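Local coordinates for uncharacterized protein (Mycobacterium tuberculosis, PDB 6Y56), which probably acts as the toxin of a toxin-antitoxin system, a nucleotidyltransferase thought to block growth by modifying the acceptor stems of tRNA, at residues Ala22-Ala27 with Pro120-Ser125; Gly88-Gly93 with Arg113-Gly118; Tyr174-Leu179 with Asp214-Arg219; Leu221-Val226 with Phe262-Asp267. One frame throughout, in Å; residues are numbered along the deposited sequence.

Contact 1 of 4, residues Ala22-Ala27 with Pro120-Ser125; sequences ALLDVA and PRIVAS
With chi1 of Leu-24 at 176°, CG lies opposite the backbone N and the branched end reaches off helix 19-38 to Ile-122 and Ala-124; Leu-23, its CG likewise trans to N (-175°), carries its own branch to the ring of Pro-120. Leu-24 does most of the work. Leu-24 CD2 sits 3.7 Å from Ala-124 CB and 3.8 Å from Ile-122 CG2. The other methyl, CD1, adds a second touch on Ala-124 CB at 4.0 Å, so the fork of the leucine straddles that small side chain. Leu-24 and Ile-122 run at about a right angle to each other. Leu-23 crosses the proline in the same way, with CD2 placed 3.8 Å from Pro-120 CD.

The helix thus lies against the connection that leads from strand 107-114 to strand 125-129, two neighbouring antiparallel strands of the mixed sheet in a nucleotidyltransferase-type domain. Pro-120 and Ala-124 also touch Val-112 and Leu-110 of strand 107-114, and Leu-23 extends the apolar layer to Phe-94. All of the pairing between the segments is aliphatic, and four of the five touching residues are buried. Asp-25, one residue on from Leu-24, forms salt bridges with Lys-56 and Arg-55 instead of facing the 120-125 loop.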
# COMPACT_ATOMS: atom_id res chain seq x y z
N ALA A 22 13.26 -7.35 7.57
CA ALA A 22 12.79 -7.25 8.95
C ALA A 22 13.32 -5.99 9.63
O ALA A 22 12.59 -5.35 10.39
CB ALA A 22 13.18 -8.51 9.73
N LEU A 23 14.58 -5.64 9.36
CA LEU A 23 15.13 -4.42 9.93
C LEU A 23 14.40 -3.20 9.38
O LEU A 23 14.12 -2.25 10.13
CB LEU A 23 16.63 -4.34 9.65
CG LEU A 23 17.39 -3.17 10.27
CD1 LEU A 23 17.15 -3.09 11.75
CD2 LEU A 23 18.88 -3.27 9.98
N LEU A 24 14.08 -3.21 8.09
CA LEU A 24 13.30 -2.12 7.51
C LEU A 24 11.90 -2.06 8.10
O LEU A 24 11.39 -0.97 8.37
CB LEU A 24 13.22 -2.30 5.99
CG LEU A 24 12.34 -1.26 5.29
CD1 LEU A 24 12.85 0.17 5.45
CD2 LEU A 24 12.24 -1.65 3.82
N ASP A 25 11.27 -3.21 8.31
CA ASP A 25 9.96 -3.26 8.94
C ASP A 25 9.99 -2.55 10.29
O ASP A 25 9.11 -1.73 10.60
CB ASP A 25 9.52 -4.73 9.09
CG ASP A 25 8.12 -4.87 9.65
OD1 ASP A 25 7.16 -4.50 8.96
OD2 ASP A 25 7.96 -5.37 10.80
N VAL A 26 11.01 -2.84 11.09
CA VAL A 26 11.15 -2.18 12.39
C VAL A 26 11.38 -0.69 12.21
O VAL A 26 10.79 0.14 12.92
CB VAL A 26 12.29 -2.85 13.19
CG1 VAL A 26 12.59 -2.06 14.45
CG2 VAL A 26 11.93 -4.28 13.54
N ALA A 27 12.26 -0.32 11.27
CA ALA A 27 12.55 1.10 11.03
C ALA A 27 11.29 1.85 10.62
O ALA A 27 11.06 2.98 11.08
CB ALA A 27 13.63 1.23 9.95
N PRO A 120 20.00 -1.62 6.19
CA PRO A 120 19.50 -2.68 5.31
C PRO A 120 19.69 -2.31 3.85
O PRO A 120 19.45 -1.17 3.44
CB PRO A 120 18.01 -2.79 5.69
CG PRO A 120 17.68 -1.47 6.31
CD PRO A 120 18.93 -1.00 6.99
N ARG A 121 20.14 -3.28 3.06
CA ARG A 121 20.44 -3.05 1.65
C ARG A 121 19.25 -3.36 0.75
O ARG A 121 19.40 -3.93 -0.33
CB ARG A 121 21.67 -3.86 1.24
CG ARG A 121 22.89 -3.56 2.10
CD ARG A 121 23.73 -4.81 2.38
NE ARG A 121 22.93 -6.00 2.67
CZ ARG A 121 22.84 -6.57 3.86
NH1 ARG A 121 23.50 -6.07 4.90
NH2 ARG A 121 22.09 -7.66 4.03
N ILE A 122 18.06 -2.98 1.19
CA ILE A 122 16.83 -3.28 0.47
C ILE A 122 16.22 -1.98 -0.02
O ILE A 122 16.33 -0.93 0.63
CB ILE A 122 15.86 -4.06 1.40
CG1 ILE A 122 14.60 -4.50 0.65
CG2 ILE A 122 15.52 -3.24 2.63
CD1 ILE A 122 13.76 -5.50 1.43
N VAL A 123 15.61 -2.04 -1.20
CA VAL A 123 14.98 -0.86 -1.80
C VAL A 123 13.74 -0.50 -1.01
O VAL A 123 12.85 -1.34 -0.79
CB VAL A 123 14.64 -1.14 -3.27
CG1 VAL A 123 13.53 -0.21 -3.76
CG2 VAL A 123 15.89 -1.05 -4.13
N ALA A 124 13.66 0.76 -0.58
CA ALA A 124 12.52 1.26 0.17
C ALA A 124 12.16 2.64 -0.34
O ALA A 124 13.01 3.40 -0.80
CB ALA A 124 12.83 1.33 1.67
N SER A 125 10.88 2.97 -0.25
CA SER A 125 10.40 4.21 -0.83
C SER A 125 9.29 4.80 0.02
O SER A 125 8.72 4.15 0.88
CB SER A 125 9.89 3.98 -2.25
OG SER A 125 8.92 2.95 -2.26

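Contact 2 of 4, residues Gly88-Gly93 with Arg113-Gly118; sequences GARVGG and RHTELG
Gly-93 and the pair His-114 and Thr-115 make the close part of this contact. The carbonyl O of Gly-93 accepts the backbone N-H of Thr-115 at 3.0 Å, with 150° at the hydrogen and the donor tilted from the carbonyl plane. The same oxygen receives a CA-H...O contact from His-114 CA at 3.3 Å and lies over one face of the His-114 ring, offset toward its rim. Leu-117 CD1 sits over the centre of the opposite face, so the imidazole is sandwiched. Its rotation is fixed further by ND1, which accepts from two backbone nitrogens: Leu-117 N, nearly straight at 3.1 Å, and Glu-116 N, at 3.0 Å. Gly-93 has no side chain, and that lets its backbone come right up to the ring, CA being 3.6 Å from His-114 NE2.

The outer side is looser and exposed. Arg-90 bends at chi3 (-60°), which turns its guanidinium back so that NH2 bonds Gly-92 O in the carbonyl plane at 3.0 Å. NH2 also packs on Thr-115 CG2, 3.4 Å away. Arg-90 NH1 comes within 3.6 Å of Arg-113 NH2, the two planes 54° apart; the salt bridge from Arg-113 to Glu-95, with a long, weak ion pair from Arg-90 to the same carboxylate, probably eases this approach of like charges.

The contact lies at the end of the antiparallel strands 94-100 and 107-114, where the edge strand 90-91 turns in. His-114 meets Phe-94 edge-to-face, while Val-91 and Leu-117 touch helix 19-38.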
# COMPACT_ATOMS: atom_id res chain seq x y z
N GLY A 88 16.82 13.19 7.69
CA GLY A 88 17.76 13.49 8.75
C GLY A 88 17.26 13.16 10.14
O GLY A 88 18.02 13.35 11.10
N ALA A 89 16.03 12.68 10.28
CA ALA A 89 15.45 12.41 11.59
C ALA A 89 16.10 11.19 12.23
O ALA A 89 16.51 10.24 11.56
CB ALA A 89 13.95 12.17 11.46
N ARG A 90 16.15 11.22 13.55
CA ARG A 90 16.55 10.07 14.35
C ARG A 90 15.39 9.69 15.25
O ARG A 90 14.68 10.55 15.78
CB ARG A 90 17.80 10.40 15.18
CG ARG A 90 18.12 9.37 16.25
CD ARG A 90 19.52 9.55 16.84
NE ARG A 90 20.55 9.44 15.81
CZ ARG A 90 21.00 8.29 15.32
NH1 ARG A 90 21.93 8.29 14.37
NH2 ARG A 90 20.53 7.14 15.79
N VAL A 91 15.16 8.38 15.38
CA VAL A 91 14.20 7.85 16.34
C VAL A 91 14.95 6.74 17.04
O VAL A 91 15.16 5.67 16.46
CB VAL A 91 12.92 7.32 15.68
CG1 VAL A 91 11.97 6.82 16.75
CG2 VAL A 91 12.26 8.40 14.83
N GLY A 92 15.42 7.01 18.25
CA GLY A 92 16.27 6.05 18.93
C GLY A 92 17.49 5.75 18.09
O GLY A 92 18.20 6.65 17.63
N GLY A 93 17.72 4.46 17.85
CA GLY A 93 18.89 4.02 17.11
C GLY A 93 18.83 4.25 15.61
O GLY A 93 19.87 4.12 14.95
N ARG A 113 19.37 3.73 8.69
CA ARG A 113 20.60 3.19 9.25
C ARG A 113 20.47 3.12 10.76
O ARG A 113 20.09 4.10 11.40
CB ARG A 113 21.80 4.06 8.87
CG ARG A 113 23.14 3.46 9.29
CD ARG A 113 24.26 4.47 9.08
NE ARG A 113 23.88 5.79 9.59
CZ ARG A 113 23.92 6.13 10.87
NH1 ARG A 113 24.32 5.26 11.79
NH2 ARG A 113 23.55 7.35 11.25
N HIS A 114 20.78 1.96 11.33
CA HIS A 114 20.74 1.80 12.77
C HIS A 114 22.16 1.81 13.31
O HIS A 114 23.06 1.21 12.72
CB HIS A 114 20.04 0.51 13.16
CG HIS A 114 19.79 0.39 14.62
ND1 HIS A 114 20.75 -0.07 15.50
CD2 HIS A 114 18.71 0.69 15.37
CE1 HIS A 114 20.26 -0.05 16.73
NE2 HIS A 114 19.02 0.40 16.68
N THR A 115 22.34 2.48 14.45
CA THR A 115 23.68 2.67 15.02
C THR A 115 24.41 1.34 15.19
O THR A 115 25.61 1.24 14.89
CB THR A 115 23.59 3.41 16.35
OG1 THR A 115 22.87 2.61 17.30
CG2 THR A 115 22.88 4.75 16.18
N GLU A 116 23.72 0.32 15.68
CA GLU A 116 24.31 -1.00 15.90
C GLU A 116 24.03 -1.97 14.76
O GLU A 116 24.95 -2.66 14.30
CB GLU A 116 23.79 -1.60 17.21
CG GLU A 116 23.81 -0.62 18.39
CD GLU A 116 22.90 -1.06 19.53
OE1 GLU A 116 21.93 -0.34 19.84
OE2 GLU A 116 23.16 -2.14 20.11
N LEU A 117 22.79 -2.03 14.28
CA LEU A 117 22.39 -3.05 13.32
C LEU A 117 22.68 -2.67 11.88
O LEU A 117 22.55 -3.52 10.99
CB LEU A 117 20.91 -3.37 13.52
CG LEU A 117 20.62 -3.68 14.99
CD1 LEU A 117 19.15 -3.89 15.22
CD2 LEU A 117 21.43 -4.89 15.45
N GLY A 118 23.07 -1.43 11.62
CA GLY A 118 23.51 -1.05 10.29
C GLY A 118 22.37 -0.66 9.37
O GLY A 118 21.25 -0.35 9.79

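Contact 3 of 4, residues Tyr174-Leu179 with Asp214-Arg219; sequences YRRVAL and DRRGTR
Arg-175 and Thr-218 supply the hydrogen bonding. Both terminal nitrogens of the guanidinium grip the one carbonyl oxygen, NH1 to Thr-218 O at 2.7 Å and NH2 to Thr-218 O at 2.9 Å, with that oxygen in the guanidinium plane. NH2 lies in the plane of the carbonyl, whereas NH1 stands above it. A bend at chi2 (-93°) steers the Arg-175 chain into this end-on position. A water extends the link: it accepts from Arg-175 NH2 at 2.8 Å and donates to Arg-216 O at 2.9 Å.

Packing is lighter. The aliphatic part of Arg-176 lies by the backbone of Gly-217, its CD 3.5 Å from Gly-217 N.

Like charges also meet at this exposed edge. Arg-216 NH1 lies over one face of the Arg-176 guanidinium, 3.7 Å from NH2 of that residue, with Val-177 CG1 over the opposite face.

The contact ties the loop between helices 163-174 and 180-189 to the one leaving helix 196-212. Arg-175 is buried there against Val-207 and Val-211 of helix 196-212, and its NE forms a salt bridge with Asp-225 of helix 224-227.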
# COMPACT_ATOMS: atom_id res chain seq x y z
N TYR A 174 -3.31 -3.71 -10.52
CA TYR A 174 -3.24 -5.04 -11.12
C TYR A 174 -3.75 -5.02 -12.55
O TYR A 174 -3.23 -5.76 -13.41
CB TYR A 174 -4.09 -5.98 -10.26
CG TYR A 174 -3.89 -7.46 -10.44
CD1 TYR A 174 -2.77 -8.11 -9.94
CD2 TYR A 174 -4.87 -8.23 -11.04
CE1 TYR A 174 -2.62 -9.49 -10.08
CE2 TYR A 174 -4.74 -9.59 -11.18
CZ TYR A 174 -3.62 -10.21 -10.70
OH TYR A 174 -3.50 -11.58 -10.85
N ARG A 175 -4.74 -4.18 -12.83
CA ARG A 175 -5.31 -4.07 -14.16
C ARG A 175 -4.29 -3.53 -15.16
O ARG A 175 -4.40 -3.79 -16.37
CB ARG A 175 -6.51 -3.14 -14.04
CG ARG A 175 -7.17 -2.80 -15.30
CD ARG A 175 -6.64 -1.52 -15.91
NE ARG A 175 -7.09 -1.56 -17.27
CZ ARG A 175 -7.01 -0.56 -18.13
NH1 ARG A 175 -7.49 -0.74 -19.35
NH2 ARG A 175 -6.49 0.61 -17.78
N ARG A 176 -3.32 -2.75 -14.69
CA ARG A 176 -2.34 -2.11 -15.55
C ARG A 176 -1.04 -2.89 -15.65
O ARG A 176 -0.47 -3.00 -16.75
CB ARG A 176 -2.03 -0.69 -15.05
CG ARG A 176 -0.83 -0.05 -15.75
CD ARG A 176 -0.61 1.38 -15.32
NE ARG A 176 -0.16 1.45 -13.93
CZ ARG A 176 1.10 1.31 -13.54
NH1 ARG A 176 2.07 1.11 -14.42
NH2 ARG A 176 1.39 1.39 -12.24
N VAL A 177 -0.56 -3.43 -14.54
CA VAL A 177 0.71 -4.15 -14.50
C VAL A 177 0.63 -5.24 -13.44
O VAL A 177 0.05 -5.04 -12.36
CB VAL A 177 1.88 -3.17 -14.24
CG1 VAL A 177 1.72 -2.49 -12.89
CG2 VAL A 177 3.21 -3.90 -14.31
N ALA A 178 1.21 -6.39 -13.74
CA ALA A 178 1.13 -7.57 -12.88
C ALA A 178 2.35 -7.60 -11.96
O ALA A 178 3.47 -7.84 -12.41
CB ALA A 178 1.05 -8.83 -13.73
N LEU A 179 2.13 -7.35 -10.66
CA LEU A 179 3.19 -7.32 -9.67
C LEU A 179 2.94 -8.41 -8.63
O LEU A 179 1.84 -8.51 -8.09
CB LEU A 179 3.24 -5.95 -8.96
CG LEU A 179 3.32 -4.69 -9.82
CD1 LEU A 179 3.38 -3.43 -8.95
CD2 LEU A 179 4.52 -4.75 -10.78
N ASP A 214 -4.37 10.51 -14.84
CA ASP A 214 -2.93 10.17 -14.63
C ASP A 214 -2.30 9.58 -15.90
O ASP A 214 -1.08 9.38 -15.89
CB ASP A 214 -2.74 9.28 -13.41
CG ASP A 214 -3.10 9.97 -12.11
OD1 ASP A 214 -3.36 11.19 -12.14
OD2 ASP A 214 -3.13 9.28 -11.08
N ARG A 215 -3.10 9.32 -16.94
CA ARG A 215 -2.61 8.77 -18.23
C ARG A 215 -1.85 7.45 -18.01
O ARG A 215 -0.89 7.19 -18.74
CB ARG A 215 -1.78 9.81 -18.99
CG ARG A 215 -2.51 11.12 -19.22
CD ARG A 215 -1.57 12.23 -19.66
NE ARG A 215 -2.23 13.19 -20.52
CZ ARG A 215 -1.59 14.16 -21.17
NH1 ARG A 215 -0.28 14.28 -21.04
NH2 ARG A 215 -2.27 14.99 -21.94
N ARG A 216 -2.30 6.65 -17.04
CA ARG A 216 -1.68 5.36 -16.73
C ARG A 216 -2.53 4.23 -17.29
O ARG A 216 -3.74 4.19 -17.05
CB ARG A 216 -1.58 5.18 -15.22
CG ARG A 216 -0.57 6.09 -14.55
CD ARG A 216 0.85 5.61 -14.81
NE ARG A 216 1.84 6.37 -14.06
CZ ARG A 216 2.23 6.10 -12.82
NH1 ARG A 216 1.71 5.06 -12.17
NH2 ARG A 216 3.15 6.85 -12.23
N GLY A 217 -1.90 3.29 -17.98
CA GLY A 217 -2.65 2.19 -18.57
C GLY A 217 -3.21 2.56 -19.93
O GLY A 217 -2.73 3.48 -20.60
N THR A 218 -4.23 1.83 -20.34
CA THR A 218 -4.89 2.01 -21.63
C THR A 218 -6.40 2.09 -21.43
O THR A 218 -6.93 1.72 -20.38
CB THR A 218 -4.55 0.88 -22.60
OG1 THR A 218 -4.97 -0.38 -22.05
CG2 THR A 218 -3.05 0.82 -22.88
N ARG A 219 -7.09 2.56 -22.45
CA ARG A 219 -8.54 2.52 -22.44
C ARG A 219 -9.02 1.58 -23.54
O ARG A 219 -8.32 1.41 -24.55
CB ARG A 219 -9.13 3.92 -22.64
CG ARG A 219 -8.64 4.63 -23.89
CD ARG A 219 -9.47 5.86 -24.21
NE ARG A 219 -9.49 6.83 -23.12
CZ ARG A 219 -8.52 7.70 -22.87
NH1 ARG A 219 -7.43 7.73 -23.63
NH2 ARG A 219 -8.63 8.55 -21.86
O HOH W 1 -4.90 1.87 -15.80

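Contact 4 of 4, residues Leu221-Val226 with Phe262-Asp267; sequences LRVEDV and FLTDLD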
# COMPACT_ATOMS: atom_id res chain seq x y z
N LEU A 221 -11.29 0.13 -19.99
CA LEU A 221 -11.17 -0.89 -18.96
C LEU A 221 -11.97 -2.11 -19.38
O LEU A 221 -13.15 -1.99 -19.72
CB LEU A 221 -11.72 -0.35 -17.64
CG LEU A 221 -11.90 -1.37 -16.52
CD1 LEU A 221 -10.56 -2.00 -16.18
CD2 LEU A 221 -12.57 -0.75 -15.29
N ARG A 222 -11.33 -3.27 -19.39
CA ARG A 222 -12.00 -4.53 -19.66
C ARG A 222 -11.80 -5.45 -18.46
O ARG A 222 -10.73 -5.48 -17.86
CB ARG A 222 -11.43 -5.21 -20.90
CG ARG A 222 -11.50 -4.35 -22.15
CD ARG A 222 -11.01 -5.12 -23.36
NE ARG A 222 -11.39 -4.44 -24.59
CZ ARG A 222 -10.56 -3.70 -25.32
NH1 ARG A 222 -9.29 -3.55 -24.93
NH2 ARG A 222 -10.98 -3.12 -26.43
N VAL A 223 -12.84 -6.21 -18.12
CA VAL A 223 -12.71 -7.05 -16.94
C VAL A 223 -11.62 -8.10 -17.11
O VAL A 223 -10.98 -8.51 -16.14
CB VAL A 223 -14.08 -7.64 -16.54
CG1 VAL A 223 -13.94 -8.42 -15.26
CG2 VAL A 223 -15.10 -6.53 -16.37
N GLU A 224 -11.38 -8.53 -18.35
CA GLU A 224 -10.30 -9.48 -18.61
C GLU A 224 -8.93 -8.92 -18.26
O GLU A 224 -7.99 -9.69 -18.09
CB GLU A 224 -10.30 -9.89 -20.08
CG GLU A 224 -11.50 -10.73 -20.50
CD GLU A 224 -12.72 -9.89 -20.81
OE1 GLU A 224 -12.61 -8.64 -20.84
OE2 GLU A 224 -13.80 -10.49 -21.01
N ASP A 225 -8.79 -7.59 -18.18
CA ASP A 225 -7.52 -7.01 -17.73
C ASP A 225 -7.10 -7.58 -16.39
O ASP A 225 -5.90 -7.69 -16.10
CB ASP A 225 -7.64 -5.49 -17.59
CG ASP A 225 -8.00 -4.78 -18.89
OD1 ASP A 225 -7.92 -5.37 -19.98
OD2 ASP A 225 -8.37 -3.58 -18.82
N VAL A 226 -8.06 -7.95 -15.54
CA VAL A 226 -7.79 -8.55 -14.25
C VAL A 226 -8.05 -10.05 -14.25
O VAL A 226 -7.32 -10.81 -13.62
CB VAL A 226 -8.61 -7.84 -13.14
CG1 VAL A 226 -8.55 -8.62 -11.84
CG2 VAL A 226 -8.12 -6.42 -12.94
N PHE A 262 -16.64 -11.61 -9.35
CA PHE A 262 -17.72 -10.64 -9.21
C PHE A 262 -17.45 -9.34 -9.95
O PHE A 262 -18.39 -8.59 -10.22
CB PHE A 262 -18.03 -10.35 -7.73
CG PHE A 262 -16.94 -9.59 -7.00
CD1 PHE A 262 -16.92 -8.20 -7.00
CD2 PHE A 262 -15.94 -10.27 -6.33
CE1 PHE A 262 -15.92 -7.51 -6.33
CE2 PHE A 262 -14.94 -9.59 -5.67
CZ PHE A 262 -14.92 -8.20 -5.67
N LEU A 263 -16.19 -9.05 -10.28
CA LEU A 263 -15.90 -7.84 -11.04
C LEU A 263 -16.53 -7.86 -12.42
O LEU A 263 -16.69 -6.81 -13.03
CB LEU A 263 -14.39 -7.63 -11.18
CG LEU A 263 -13.64 -7.39 -9.87
CD1 LEU A 263 -12.16 -7.40 -10.16
CD2 LEU A 263 -14.06 -6.07 -9.22
N THR A 264 -16.90 -9.04 -12.92
CA THR A 264 -17.55 -9.13 -14.22
C THR A 264 -18.95 -8.54 -14.20
O THR A 264 -19.44 -8.13 -15.26
CB THR A 264 -17.58 -10.59 -14.68
OG1 THR A 264 -17.71 -10.62 -16.11
CG2 THR A 264 -18.72 -11.35 -14.05
N ASP A 265 -19.59 -8.47 -13.04
CA ASP A 265 -20.97 -8.02 -12.95
C ASP A 265 -21.09 -6.50 -12.90
O ASP A 265 -21.81 -5.95 -12.07
CB ASP A 265 -21.67 -8.69 -11.76
CG ASP A 265 -21.68 -10.21 -11.88
OD1 ASP A 265 -21.77 -10.72 -13.02
OD2 ASP A 265 -21.59 -10.89 -10.83
N LEU A 266 -20.39 -5.83 -13.81
CA LEU A 266 -20.49 -4.38 -13.93
C LEU A 266 -21.92 -3.99 -14.27
O LEU A 266 -22.55 -4.61 -15.13
CB LEU A 266 -19.57 -3.90 -15.04
CG LEU A 266 -18.08 -4.19 -14.89
CD1 LEU A 266 -17.34 -3.75 -16.13
CD2 LEU A 266 -17.51 -3.48 -13.67
N ASP A 267 -22.43 -2.96 -13.59
CA ASP A 267 -23.75 -2.46 -13.91
C ASP A 267 -23.68 -1.52 -15.11
O ASP A 267 -22.61 -1.27 -15.68
CB ASP A 267 -24.45 -1.88 -12.67
CG ASP A 267 -23.79 -0.63 -12.13
OD1 ASP A 267 -23.10 0.08 -12.89
OD2 ASP A 267 -23.98 -0.34 -10.93
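Val-223 carries most of this contact, and its side chain can be followed outward from CB, which points at the 262-267 loop. From CB the two methyls part. CG1, trans to the backbone N (chi1 -176°), settles on the backbone of the 3-10 segment, 3.8 Å from both Thr-264 CA and Thr-264 N, and also reaches Leu-263 CB at 4.2 Å. CG2, beside the backbone N, turns to Leu-266: it meets CD1 of that leucine at 3.6 Å, tip to tip, and lies 3.7 Å from Leu-263 O. The valine therefore rests between the backbone at Leu-263 and Thr-264 and the side chain of Leu-266. The chain kinks at Asp-265, the centre of an inverse gamma turn, and Leu-266 meets the same valine.

Three residues further on, Val-226 adds a lighter touch, its CG1 4.2 Å from Leu-263 CD1 with the two side chains at about a right angle. None of the polar bonds joins the two segments; Asp-225 OD2 takes the N-H of Arg-222 at 3.0 Å from above the carboxylate plane, and the same oxygen pairs with Arg-175.

This is apolar packing between residues 221-226, which run into helix 224-227, and the link from helix 249-259 to helix 268-273. Helix 196-212 backs it, through Trp-203 on Val-226 and Val-204 on Leu-266, and Leu-171 of helix 163-174 touches Leu-263.

How the contacts relate
Contact 1 is the buried one, contacts 2 and 3 lie at the surface, and contact 4 is partly buried. Contact 1 uses helix 19-38, which contact 2 only touches, and both lie by strand 107-114; they meet through Leu-23, whose CD2 packs on the backbone oxygens of Leu-117 and Gly-118. Contacts 3 and 4 belong to the helical part on the other side of the chain's centre from contact 2, and there the joint combines the Arg-175 salt bridge with packing of Tyr-174 and Arg-175 on Leu-221 and Val-226. The chemistry follows depth: aliphatic side chains join the segments of contacts 1 and 4, whereas the two surface contacts rely on backbone carbonyls and bring arginines together.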